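Local coordinates for DNA sulfur modification protein DndE (Escherichia coli, PDB 4LRV) that takes part in DNA phosphorothioation, the modification that replaces a non-bridging phosphate oxygen of the DNA backbone with sulfur, and probably binds DNA, at residues A35-V40 and L71-L76; K18-Y23 and D100-L105; L76-L81 and I91-A96. One frame throughout, in Å; residues are numbered along the deposited sequence.

Contact 1 (A35-V40 and L71-L76)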
loop_
_atom_site.group_PDB
_atom_site.type_symbol
_atom_site.label_atom_id
_atom_site.label_comp_id
_atom_site.label_asym_id
_atom_site.label_seq_id
_atom_site.Cartn_x
_atom_site.Cartn_y
_atom_site.Cartn_z
ATOM N N ALA A 35 -9.944 -9.154 12.747
ATOM C CA ALA A 35 -10.964 -9.817 13.547
ATOM C C ALA A 35 -10.314 -10.767 14.563
ATOM O O ALA A 35 -10.596 -10.683 15.753
ATOM C CB ALA A 35 -11.921 -10.552 12.653
ATOM N N PHE A 36 -9.420 -11.642 14.099
ATOM C CA PHE A 36 -8.683 -12.535 14.993
ATOM C C PHE A 36 -8.095 -11.797 16.198
ATOM O O PHE A 36 -8.308 -12.205 17.341
ATOM C CB PHE A 36 -7.574 -13.296 14.245
ATOM C CG PHE A 36 -6.843 -14.303 15.100
ATOM C CD1 PHE A 36 -7.420 -15.525 15.402
ATOM C CD2 PHE A 36 -5.578 -14.020 15.610
ATOM C CE1 PHE A 36 -6.758 -16.452 16.198
ATOM C CE2 PHE A 36 -4.901 -14.948 16.412
ATOM C CZ PHE A 36 -5.500 -16.164 16.704
ATOM N N PHE A 37 -7.357 -10.716 15.943
ATOM C CA PHE A 37 -6.679 -10.006 17.035
ATOM C C PHE A 37 -7.601 -9.186 17.938
ATOM O O PHE A 37 -7.288 -8.994 19.107
ATOM C CB PHE A 37 -5.493 -9.175 16.541
ATOM C CG PHE A 37 -4.323 -10.004 16.101
ATOM C CD1 PHE A 37 -3.703 -10.875 16.988
ATOM C CD2 PHE A 37 -3.856 -9.932 14.797
ATOM C CE1 PHE A 37 -2.640 -11.666 16.589
ATOM C CE2 PHE A 37 -2.787 -10.714 14.381
ATOM C CZ PHE A 37 -2.172 -11.584 15.283
ATOM N N ARG A 38 -8.734 -8.716 17.426
ATOM C CA ARG A 38 -9.627 -7.982 18.299
ATOM C C ARG A 38 -10.392 -8.980 19.167
ATOM O O ARG A 38 -10.785 -8.688 20.288
ATOM C CB ARG A 38 -10.533 -7.000 17.524
ATOM C CG ARG A 38 -11.913 -7.500 17.135
ATOM C CD ARG A 38 -12.848 -6.328 16.816
ATOM N NE ARG A 38 -12.360 -5.501 15.710
ATOM C CZ ARG A 38 -12.751 -5.616 14.438
ATOM N NH1 ARG A 38 -13.645 -6.535 14.080
ATOM N NH2 ARG A 38 -12.239 -4.811 13.508
ATOM N N SER A 39 -10.555 -10.183 18.650
ATOM C CA SER A 39 -11.176 -11.249 19.401
ATOM C C SER A 39 -10.243 -11.750 20.508
ATOM O O SER A 39 -10.622 -11.888 21.672
ATOM C CB SER A 39 -11.515 -12.379 18.453
ATOM O OG SER A 39 -12.183 -13.398 19.136
ATOM N N VAL A 40 -9.005 -12.002 20.127
ATOM C CA VAL A 40 -8.024 -12.618 21.005
ATOM C C VAL A 40 -7.552 -11.706 22.162
ATOM O O VAL A 40 -7.123 -12.203 23.200
ATOM C CB VAL A 40 -6.888 -13.188 20.135
ATOM C CG1 VAL A 40 -5.514 -12.745 20.574
ATOM C CG2 VAL A 40 -7.043 -14.695 19.982
ATOM N N LEU A 71 1.573 -13.944 10.253
ATOM C CA LEU A 71 1.648 -15.409 10.383
ATOM C C LEU A 71 2.257 -15.914 11.679
ATOM O O LEU A 71 1.583 -16.599 12.452
ATOM C CB LEU A 71 2.377 -16.047 9.195
ATOM C CG LEU A 71 2.387 -17.582 9.242
ATOM C CD1 LEU A 71 1.870 -18.182 7.955
ATOM C CD2 LEU A 71 3.755 -18.116 9.558
ATOM N N GLN A 72 3.535 -15.598 11.882
ATOM C CA GLN A 72 4.295 -16.032 13.048
ATOM C C GLN A 72 3.567 -15.620 14.312
ATOM O O GLN A 72 3.340 -16.439 15.202
ATOM C CB GLN A 72 5.707 -15.417 13.051
ATOM C CG GLN A 72 6.665 -15.947 11.979
ATOM C CD GLN A 72 6.563 -15.225 10.627
ATOM O OE1 GLN A 72 5.492 -14.722 10.235
ATOM N NE2 GLN A 72 7.692 -15.183 9.900
ATOM N N ALA A 73 3.209 -14.344 14.378
ATOM C CA ALA A 73 2.473 -13.813 15.510
ATOM C C ALA A 73 1.211 -14.629 15.769
ATOM O O ALA A 73 0.994 -15.101 16.883
ATOM C CB ALA A 73 2.118 -12.352 15.271
ATOM N N THR A 74 0.384 -14.791 14.734
ATOM C CA THR A 74 -0.835 -15.581 14.839
ATOM C C THR A 74 -0.541 -16.975 15.400
ATOM O O THR A 74 -1.118 -17.365 16.418
ATOM C CB THR A 74 -1.579 -15.708 13.476
ATOM O OG1 THR A 74 -1.857 -14.406 12.951
ATOM C CG2 THR A 74 -2.886 -16.471 13.651
ATOM N N GLU A 75 0.362 -17.707 14.748
ATOM C CA GLU A 75 0.695 -19.060 15.193
ATOM C C GLU A 75 1.220 -19.102 16.629
ATOM O O GLU A 75 1.039 -20.101 17.314
ATOM C CB GLU A 75 1.671 -19.765 14.233
ATOM C CG GLU A 75 1.146 -19.906 12.799
ATOM C CD GLU A 75 1.553 -21.221 12.131
ATOM O OE1 GLU A 75 2.561 -21.241 11.385
ATOM O OE2 GLU A 75 0.859 -22.242 12.351
ATOM N N LEU A 76 1.847 -18.021 17.092
ATOM C CA LEU A 76 2.395 -17.987 18.455
ATOM C C LEU A 76 1.284 -17.735 19.465
ATOM O O LEU A 76 1.245 -18.335 20.538
ATOM C CB LEU A 76 3.507 -16.941 18.584
ATOM C CG LEU A 76 4.480 -16.946 19.783
ATOM C CD1 LEU A 76 4.108 -15.933 20.819
ATOM C CD2 LEU A 76 4.689 -18.314 20.414
#

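Contact 2 (K18-Y23 and D100-L105)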
loop_
_atom_site.group_PDB
_atom_site.type_symbol
_atom_site.label_atom_id
_atom_site.label_comp_id
_atom_site.label_asym_id
_atom_site.label_seq_id
_atom_site.Cartn_x
_atom_site.Cartn_y
_atom_site.Cartn_z
ATOM N N LYS A 18 -17.250 -10.150 3.713
ATOM C CA LYS A 18 -17.646 -9.535 2.451
ATOM C C LYS A 18 -18.335 -8.180 2.651
ATOM O O LYS A 18 -18.128 -7.255 1.866
ATOM C CB LYS A 18 -18.576 -10.478 1.671
ATOM C CG LYS A 18 -19.226 -9.830 0.440
ATOM C CD LYS A 18 -20.474 -10.551 -0.029
ATOM C CE LYS A 18 -21.276 -9.662 -0.975
ATOM N NZ LYS A 18 -22.541 -10.314 -1.441
ATOM N N LYS A 19 -19.157 -8.079 3.696
ATOM C CA LYS A 19 -19.960 -6.883 3.949
ATOM C C LYS A 19 -19.102 -5.776 4.500
ATOM O O LYS A 19 -19.290 -4.623 4.151
ATOM C CB LYS A 19 -21.103 -7.175 4.913
ATOM C CG LYS A 19 -22.167 -8.061 4.320
ATOM C CD LYS A 19 -23.180 -8.472 5.367
ATOM C CE LYS A 19 -23.968 -9.669 4.894
ATOM N NZ LYS A 19 -25.416 -9.485 5.141
ATOM N N LEU A 20 -18.163 -6.137 5.367
ATOM C CA LEU A 20 -17.184 -5.186 5.868
ATOM C C LEU A 20 -16.406 -4.595 4.697
ATOM O O LEU A 20 -16.185 -3.395 4.642
ATOM C CB LEU A 20 -16.227 -5.862 6.849
ATOM C CG LEU A 20 -15.101 -4.974 7.386
ATOM C CD1 LEU A 20 -15.691 -3.850 8.232
ATOM C CD2 LEU A 20 -14.076 -5.786 8.169
ATOM N N LYS A 21 -16.009 -5.440 3.751
ATOM C CA LYS A 21 -15.381 -4.936 2.542
ATOM C C LYS A 21 -16.306 -3.974 1.791
ATOM O O LYS A 21 -15.845 -3.005 1.199
ATOM C CB LYS A 21 -14.979 -6.067 1.608
ATOM C CG LYS A 21 -14.570 -5.534 0.266
ATOM C CD LYS A 21 -13.989 -6.574 -0.627
ATOM C CE LYS A 21 -13.073 -5.897 -1.651
ATOM N NZ LYS A 21 -12.346 -6.930 -2.445
ATOM N N GLY A 22 -17.604 -4.262 1.801
ATOM C CA GLY A 22 -18.579 -3.423 1.139
ATOM C C GLY A 22 -18.527 -1.993 1.612
ATOM O O GLY A 22 -18.492 -1.078 0.790
ATOM N N TYR A 23 -18.507 -1.820 2.938
ATOM C CA TYR A 23 -18.498 -0.512 3.616
ATOM C C TYR A 23 -17.123 0.123 3.745
ATOM O O TYR A 23 -16.992 1.345 3.790
ATOM C CB TYR A 23 -19.034 -0.655 5.033
ATOM C CG TYR A 23 -20.518 -0.531 5.150
ATOM C CD1 TYR A 23 -21.120 0.711 5.339
ATOM C CD2 TYR A 23 -21.330 -1.657 5.091
ATOM C CE1 TYR A 23 -22.494 0.825 5.460
ATOM C CE2 TYR A 23 -22.707 -1.555 5.207
ATOM C CZ TYR A 23 -23.283 -0.317 5.393
ATOM O OH TYR A 23 -24.653 -0.228 5.512
ATOM N N ASP A 100 -15.777 -14.408 15.980
ATOM C CA ASP A 100 -16.056 -13.592 17.159
ATOM C C ASP A 100 -15.620 -12.142 16.924
ATOM O O ASP A 100 -16.415 -11.225 17.056
ATOM C CB ASP A 100 -15.375 -14.185 18.388
ATOM C CG ASP A 100 -15.551 -13.326 19.613
ATOM O OD1 ASP A 100 -16.668 -13.335 20.180
ATOM O OD2 ASP A 100 -14.578 -12.636 20.004
ATOM N N GLY A 101 -14.352 -11.956 16.546
ATOM C CA GLY A 101 -13.820 -10.649 16.147
ATOM C C GLY A 101 -14.681 -9.862 15.161
ATOM O O GLY A 101 -14.906 -8.668 15.353
ATOM N N ILE A 102 -15.167 -10.528 14.114
ATOM C CA ILE A 102 -16.018 -9.875 13.104
ATOM C C ILE A 102 -17.491 -9.693 13.513
ATOM O O ILE A 102 -18.126 -8.737 13.083
ATOM C CB ILE A 102 -15.925 -10.574 11.714
ATOM C CG1 ILE A 102 -16.322 -9.611 10.594
ATOM C CG2 ILE A 102 -16.759 -11.850 11.657
ATOM C CD1 ILE A 102 -15.200 -8.676 10.168
ATOM N N ALA A 103 -18.029 -10.590 14.342
ATOM C CA ALA A 103 -19.381 -10.414 14.886
ATOM C C ALA A 103 -19.480 -9.127 15.704
ATOM O O ALA A 103 -20.540 -8.505 15.799
ATOM C CB ALA A 103 -19.767 -11.602 15.739
ATOM N N ALA A 104 -18.353 -8.730 16.284
ATOM C CA ALA A 104 -18.278 -7.557 17.140
ATOM C C ALA A 104 -18.527 -6.243 16.384
ATOM O O ALA A 104 -18.200 -5.165 16.886
ATOM C CB ALA A 104 -16.923 -7.527 17.853
ATOM N N LEU A 105 -19.105 -6.337 15.184
ATOM C CA LEU A 105 -19.358 -5.162 14.350
ATOM C C LEU A 105 -20.821 -5.104 13.898
ATOM O O LEU A 105 -21.120 -4.762 12.749
ATOM C CB LEU A 105 -18.416 -5.140 13.138
ATOM C CG LEU A 105 -16.895 -5.310 13.328
ATOM C CD1 LEU A 105 -16.200 -5.500 11.981
ATOM C CD2 LEU A 105 -16.241 -4.157 14.087
#

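Contact 3 (L76-L81 and I91-A96)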
loop_
_atom_site.group_PDB
_atom_site.type_symbol
_atom_site.label_atom_id
_atom_site.label_comp_id
_atom_site.label_asym_id
_atom_site.label_seq_id
_atom_site.Cartn_x
_atom_site.Cartn_y
_atom_site.Cartn_z
ATOM N N LEU A 76 1.847 -18.021 17.092
ATOM C CA LEU A 76 2.395 -17.987 18.455
ATOM C C LEU A 76 1.284 -17.735 19.465
ATOM O O LEU A 76 1.245 -18.335 20.538
ATOM C CB LEU A 76 3.507 -16.941 18.584
ATOM C CG LEU A 76 4.480 -16.946 19.783
ATOM C CD1 LEU A 76 4.108 -15.933 20.819
ATOM C CD2 LEU A 76 4.689 -18.314 20.414
ATOM N N VAL A 77 0.363 -16.854 19.108
ATOM C CA VAL A 77 -0.814 -16.633 19.930
ATOM C C VAL A 77 -1.634 -17.926 20.072
ATOM O O VAL A 77 -1.991 -18.325 21.181
ATOM C CB VAL A 77 -1.677 -15.503 19.368
ATOM C CG1 VAL A 77 -2.994 -15.424 20.125
ATOM C CG2 VAL A 77 -0.928 -14.190 19.459
ATOM N N LEU A 78 -1.903 -18.584 18.950
ATOM C CA LEU A 78 -2.661 -19.835 18.965
ATOM C C LEU A 78 -1.979 -20.924 19.799
ATOM O O LEU A 78 -2.639 -21.710 20.484
ATOM C CB LEU A 78 -2.920 -20.334 17.536
ATOM C CG LEU A 78 -4.102 -19.674 16.839
ATOM C CD1 LEU A 78 -4.098 -20.022 15.356
ATOM C CD2 LEU A 78 -5.430 -20.077 17.498
ATOM N N LYS A 79 -0.656 -20.974 19.738
ATOM C CA LYS A 79 0.062 -21.994 20.470
ATOM C C LYS A 79 -0.082 -21.737 21.971
ATOM O O LYS A 79 -0.331 -22.667 22.740
ATOM C CB LYS A 79 1.526 -22.015 20.040
ATOM C CG LYS A 79 2.365 -23.091 20.684
ATOM C CD LYS A 79 3.818 -22.895 20.308
ATOM C CE LYS A 79 4.582 -24.208 20.315
ATOM N NZ LYS A 79 4.003 -25.180 19.328
HETATM N N MSE A 80 0.044 -20.478 22.377
HETATM C CA MSE A 80 -0.045 -20.114 23.794
HETATM C C MSE A 80 -1.466 -20.208 24.359
HETATM O O MSE A 80 -1.647 -20.594 25.514
HETATM C CB MSE A 80 0.528 -18.717 24.044
HETATM C CG MSE A 80 2.000 -18.607 23.747
HETATM SE SE MSE A 80 2.776 -16.889 24.272
HETATM C CE MSE A 80 2.377 -16.949 26.178
ATOM N N LEU A 81 -2.464 -19.839 23.558
ATOM C CA LEU A 81 -3.847 -19.909 24.017
ATOM C C LEU A 81 -4.373 -21.321 23.980
ATOM O O LEU A 81 -5.251 -21.652 24.768
ATOM C CB LEU A 81 -4.774 -19.006 23.199
ATOM C CG LEU A 81 -4.609 -17.487 23.248
ATOM C CD1 LEU A 81 -5.489 -16.867 22.186
ATOM C CD2 LEU A 81 -4.963 -16.949 24.608
ATOM N N ILE A 91 -7.508 -25.116 13.815
ATOM C CA ILE A 91 -8.236 -24.465 12.733
ATOM C C ILE A 91 -9.578 -23.935 13.229
ATOM O O ILE A 91 -9.919 -22.770 12.984
ATOM C CB ILE A 91 -8.465 -25.398 11.521
ATOM C CG1 ILE A 91 -7.178 -26.158 11.180
ATOM C CG2 ILE A 91 -8.956 -24.578 10.312
ATOM C CD1 ILE A 91 -7.405 -27.391 10.321
ATOM N N LYS A 92 -10.332 -24.782 13.926
ATOM C CA LYS A 92 -11.605 -24.367 14.523
ATOM C C LYS A 92 -11.396 -23.169 15.460
ATOM O O LYS A 92 -12.168 -22.218 15.427
ATOM C CB LYS A 92 -12.253 -25.525 15.280
ATOM C CG LYS A 92 -12.812 -26.634 14.394
ATOM C CD LYS A 92 -13.157 -27.877 15.200
ATOM C CE LYS A 92 -14.096 -28.797 14.413
ATOM N NZ LYS A 92 -14.252 -30.142 15.050
ATOM N N ALA A 93 -10.335 -23.212 16.268
ATOM C CA ALA A 93 -10.028 -22.127 17.197
ATOM C C ALA A 93 -9.715 -20.817 16.474
ATOM O O ALA A 93 -10.266 -19.777 16.836
ATOM C CB ALA A 93 -8.896 -22.515 18.115
ATOM N N TRP A 94 -8.848 -20.872 15.455
ATOM C CA TRP A 94 -8.545 -19.695 14.614
ATOM C C TRP A 94 -9.822 -19.146 13.969
ATOM O O TRP A 94 -10.070 -17.950 14.011
ATOM C CB TRP A 94 -7.470 -19.993 13.535
ATOM C CG TRP A 94 -7.385 -18.905 12.457
ATOM C CD1 TRP A 94 -6.845 -17.668 12.596
ATOM C CD2 TRP A 94 -7.897 -18.967 11.109
ATOM N NE1 TRP A 94 -6.979 -16.954 11.425
ATOM C CE2 TRP A 94 -7.620 -17.727 10.499
ATOM C CE3 TRP A 94 -8.557 -19.953 10.361
ATOM C CZ2 TRP A 94 -7.979 -17.440 9.177
ATOM C CZ3 TRP A 94 -8.920 -19.668 9.057
ATOM C CH2 TRP A 94 -8.626 -18.419 8.472
ATOM N N ALA A 95 -10.627 -20.030 13.388
ATOM C CA ALA A 95 -11.899 -19.641 12.769
ATOM C C ALA A 95 -12.899 -19.044 13.762
ATOM O O ALA A 95 -13.515 -18.019 13.487
ATOM C CB ALA A 95 -12.521 -20.823 12.032
ATOM N N ALA A 96 -13.054 -19.683 14.916
ATOM C CA ALA A 96 -13.951 -19.179 15.938
ATOM C C ALA A 96 -13.568 -17.748 16.334
ATOM O O ALA A 96 -14.445 -16.891 16.487
ATOM C CB ALA A 96 -13.957 -20.098 17.152
#

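Contact 1 (A35-V40 and L71-L76)
Thr74 meets Phe36 and Phe37 together, and its forked side chain shows how one beta-branched residue can serve two neighbouring aromatic rings. From CB one branch ends in the methyl CG2, which stands anti to the backbone N while OG1 lies beside that nitrogen (chi1 -56°). The methyl rests over a face of the Phe36 ring, 4.2 Å from the centroid and 27° off the normal, a CH-pi contact shifted toward CE2, which is 3.7 Å from CG2. The other branch, OG1, lies 3.7 Å from Phe37 CZ and approaches that ring obliquely; its hydrogen bond goes to Thr70 O, four residues earlier and just ahead of helix 71-81, so the hydroxyl is satisfied beside its apolar company. Ala73 CB adds a looser touch at 4.4 Å from Phe37 CZ. Long side chains are what span this gap, because the axes of the two short helical segments come no closer than 11.7 Å and cross at 35°. The phenylalanines also touch each other: Phe36 CD2 sits over the rim of one Phe37 face, and Phe37 CE1 lies in the plane of the Phe36 ring at its edge. With a serine in place of Thr74 the methyl is gone, and Phe36 would probably lose its CH-pi partner and be left with a gap over that face. Helix 87-103 adds Trp94 and His97 against Phe36, and Leu67 of helix 63-67 packs on Thr74. Ala73 also touches Phe37 of a second subunit, so the paired helices 28-40 and 71-81 extend into the interface.

Contact 2 (K18-Y23 and D100-L105)
Leu20 carries one whole side of this contact, its two methyls dividing between Ile102 and Leu105. Walking along 18-23, the segment opens, well inside helix 11-23, with Lys18, whose NZ hydrogen-bonds Gly22 O of a fifth subunit and whose own carbonyl O accepts Gly22 N of its own helix at 3.0 Å. Leu20 follows on the face turned to the 100-105 segment. With CG anti to the backbone N (chi1 177°), the branch is carried outward: CD2 comes to 3.7 Å from Ile102 CD1, while CD1 lies 4.1 Å from Leu105 CD1. Ile102, with CG1 anti to its own nitrogen (chi1 -157°) and a bend at CG1 (chi2 82°), brings CD1 against the leucine, whereas CG2 takes the crowded position. Leu105 comes from just past the end of helix 87-103, which stops at Ala103, and its CB points back toward 18-23. Next, Lys21 directs NZ to Gly25 O of the fifth subunit, and Tyr23, at the end of helix 11-23, makes backbone hydrogen bonds to a fourth subunit, whose Leu61 also packs on Leu20. Ala31 and Ala35 of helix 28-40 lie against Leu20 and Ile102 respectively. Chemically, methyl meets methyl across the two segments with neither charge nor polar atom involved, which is consistent with the burial of three hydrophobic side chains helping to hold helix 11-23 against the C-terminal end of helix 87-103.

Contact 3 (L76-L81 and I91-A96)
Where the successive helices 71-81 and 87-103 pack together, Leu78 reaches from the first to Ala93 and Trp94 on the second. The closest CA atoms across the two segments, those of Leu78 and Trp94, are 7.3 Å apart, so a single leucine is long enough to bridge them. Its CG stands anti to the carbonyl carbon (chi1 -82°), and the two methyls fork from there. CD1 settles 3.8 Å from Trp94 CB; CD2 turns to Ala93, 4.3 Å from its CB, and also passes 4.1 Å from Trp94 N. The leucine thus straddles the start of the tryptophan side chain and does not sit on its indole. Strand 6-7 with helices 11-23 and 28-40 runs in the order of a ribbon-helix-helix unit, consistent with the membership of this family in the clan of the Met repressor, and the present helices are packed onto that unit. Trp94 does much of the joining: with CG anti to its backbone N (chi1 166°), the indole swings clear of Leu78 and meets Phe36 of helix 28-40, Met7 of strand 6-7 and, edge-to-face, Trp66. Leu78 in turn leans on Phe36. On helix 71-81, Val77 packs on Ala73 of a second subunit, and Met80, present as selenomethionine, meets the same residue of that subunit.

In the fold
From the N terminus, helix 11-23 opens contact 2 at 18-23, and the chain must run almost to its end before 100-105 closes it. Both other contacts lie within that span. Helix 28-40 opens contact 1, which closes when the chain returns in helix 71-81; at the shared Leu76 contact 3 begins, its short loop closing in helix 87-103, so contacts 1 and 3 follow in series and none cross. Their centres are about 8 Å apart, whereas contacts 2 and 3 sit on opposite sides of the chain's centre. Between contacts 1 and 2, Ser39 OG bonds Asp100 OD2, and Arg38 NH1 bonds Gly101 O, tying helix 28-40 to the final helix.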